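Local coordinates for protein biofilm growth-associated repressor (Xylella fastidiosa, PDB 3PQK) that represses an operon that includes its own gene by binding a palindromic AT-rich sequence spanning the -10 region of the blh promoter, as an ArsR-family winged-helix protein, at residues M27-L32 with Q86-L91. Numbering follows the deposited sequence.
Sequences MLVCTL and QLVNAL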
loop_
_atom_site.group_PDB
_atom_site.type_symbol
_atom_site.label_atom_id
_atom_site.label_comp_id
_atom_site.label_asym_id
_atom_site.label_seq_id
_atom_site.Cartn_x
_atom_site.Cartn_y
_atom_site.Cartn_z
HETATM N N MSE B 27 -6.369 -10.756 -0.820
HETATM C CA MSE B 27 -7.550 -11.388 -1.439
HETATM C C MSE B 27 -8.758 -11.189 -0.517
HETATM O O MSE B 27 -9.804 -10.750 -0.972
HETATM C CB MSE B 27 -7.287 -12.875 -1.704
HETATM C CG MSE B 27 -6.229 -13.125 -2.771
HETATM SE SE MSE B 27 -5.968 -15.029 -3.171
HETATM C CE MSE B 27 -4.957 -15.628 -1.722
ATOM N N LEU B 28 -8.545 -11.330 0.798
ATOM C CA LEU B 28 -9.568 -11.122 1.806
ATOM C C LEU B 28 -10.100 -9.696 1.807
ATOM O O LEU B 28 -11.291 -9.514 1.712
ATOM C CB LEU B 28 -9.025 -11.530 3.195
ATOM C CG LEU B 28 -8.902 -13.038 3.427
ATOM C CD1 LEU B 28 -8.106 -13.332 4.683
ATOM C CD2 LEU B 28 -10.288 -13.708 3.501
ATOM N N VAL B 29 -9.235 -8.679 1.889
ATOM C CA VAL B 29 -9.696 -7.285 1.913
ATOM C C VAL B 29 -10.368 -6.845 0.618
ATOM O O VAL B 29 -11.423 -6.218 0.654
ATOM C CB VAL B 29 -8.666 -6.275 2.500
ATOM C CG1 VAL B 29 -8.293 -6.645 3.939
ATOM C CG2 VAL B 29 -7.409 -6.189 1.635
ATOM N N CYS B 30 -9.823 -7.263 -0.532
ATOM C CA CYS B 30 -10.475 -6.933 -1.807
ATOM C C CYS B 30 -11.853 -7.593 -1.930
ATOM O O CYS B 30 -12.786 -6.941 -2.388
ATOM C CB CYS B 30 -9.578 -7.264 -2.997
ATOM S SG CYS B 30 -8.469 -5.914 -3.449
ATOM N N THR B 31 -12.000 -8.853 -1.444
ATOM C CA THR B 31 -13.305 -9.550 -1.458
ATOM C C THR B 31 -14.318 -8.784 -0.592
ATOM O O THR B 31 -15.469 -8.587 -1.006
ATOM C CB THR B 31 -13.153 -11.021 -1.000
ATOM O OG1 THR B 31 -12.132 -11.665 -1.767
ATOM C CG2 THR B 31 -14.460 -11.816 -1.113
ATOM N N LEU B 32 -13.859 -8.286 0.579
ATOM C CA LEU B 32 -14.699 -7.556 1.531
ATOM C C LEU B 32 -15.128 -6.163 1.124
ATOM O O LEU B 32 -16.030 -5.599 1.723
ATOM C CB LEU B 32 -14.110 -7.583 2.942
ATOM C CG LEU B 32 -13.995 -8.959 3.608
ATOM C CD1 LEU B 32 -13.152 -8.852 4.862
ATOM C CD2 LEU B 32 -15.393 -9.533 3.992
ATOM N N GLN B 86 -9.756 3.100 3.340
ATOM C CA GLN B 86 -9.511 4.004 2.201
ATOM C C GLN B 86 -8.378 3.425 1.344
ATOM O O GLN B 86 -8.459 3.438 0.118
ATOM C CB GLN B 86 -9.135 5.426 2.689
ATOM C CG GLN B 86 -10.259 6.236 3.383
ATOM C CD GLN B 86 -9.750 7.553 4.002
ATOM O OE1 GLN B 86 -8.775 8.163 3.548
ATOM N NE2 GLN B 86 -10.393 8.035 5.068
ATOM N N LEU B 87 -7.365 2.842 1.986
ATOM C CA LEU B 87 -6.251 2.240 1.255
ATOM C C LEU B 87 -6.733 0.953 0.564
ATOM O O LEU B 87 -6.418 0.730 -0.614
ATOM C CB LEU B 87 -5.040 1.977 2.173
ATOM C CG LEU B 87 -3.839 1.202 1.532
ATOM C CD1 LEU B 87 -3.291 1.923 0.296
ATOM C CD2 LEU B 87 -2.739 0.960 2.553
ATOM N N VAL B 88 -7.521 0.144 1.287
ATOM C CA VAL B 88 -8.100 -1.108 0.774
ATOM C C VAL B 88 -8.926 -0.776 -0.486
ATOM O O VAL B 88 -8.728 -1.400 -1.524
ATOM C CB VAL B 88 -8.945 -1.860 1.827
ATOM C CG1 VAL B 88 -9.633 -3.070 1.198
ATOM C CG2 VAL B 88 -8.093 -2.308 3.015
ATOM N N ASN B 89 -9.805 0.250 -0.391
ATOM C CA ASN B 89 -10.625 0.700 -1.512
ATOM C C ASN B 89 -9.776 1.122 -2.738
ATOM O O ASN B 89 -10.170 0.834 -3.864
ATOM C CB ASN B 89 -11.566 1.820 -1.059
ATOM C CG ASN B 89 -12.850 1.306 -0.441
ATOM O OD1 ASN B 89 -13.191 1.627 0.696
ATOM N ND2 ASN B 89 -13.586 0.478 -1.164
ATOM N N ALA B 90 -8.590 1.746 -2.515
ATOM C CA ALA B 90 -7.677 2.153 -3.591
ATOM C C ALA B 90 -6.995 0.955 -4.211
ATOM O O ALA B 90 -6.830 0.925 -5.423
ATOM C CB ALA B 90 -6.628 3.124 -3.067
ATOM N N LEU B 91 -6.578 -0.025 -3.393
ATOM C CA LEU B 91 -5.951 -1.255 -3.896
ATOM C C LEU B 91 -6.973 -2.035 -4.750
ATOM O O LEU B 91 -6.596 -2.627 -5.771
ATOM C CB LEU B 91 -5.468 -2.144 -2.731
ATOM C CG LEU B 91 -4.284 -1.645 -1.888
ATOM C CD1 LEU B 91 -4.211 -2.408 -0.558
ATOM C CD2 LEU B 91 -2.936 -1.780 -2.660
#
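Val88 CG1 lies over one face of the Val29 peptide group, 3.7 Å from Val29 O; the other flat group here is the Leu91 peptide, with Cys30 SG off one face and displaced away from Leu91 CA. The Val88 methyl, set anti to the backbone N (chi1 174°), also presses on the branch point of the facing valine, with 3.6 Å between Val88 CG1 and Val29 CB. Val88 CG2 sits beside the same carbon, 4.0 Å from Val29 CB, and the two side chains cross at about a right angle. The helices are close here, Val29 CA to Val88 CA being 6.5 Å. About one turn beyond Val88 on helix 84-96, Leu91 C lies 4.4 Å from Cys30 SG, a loose van der Waals approach. This sulfur is bonded to Cys96 SG, and the disulfide links the two helices beyond the valine pair, consistent with the oxidised state of a redox-switch repressor. On the far side of helix 23-33, Thr31 OG1 bonds Met27 O at 2.6 Å from above the carbonyl plane. Leu60 of helix 52-62 and Ile65 cover Val29, and Leu20 of helix 3-20 packs on Leu91. One side of helix 84-96 thus faces the winged-helix core, while Leu87 and Ala90 pack on Leu91 and Ala90, respectively, of the second subunit.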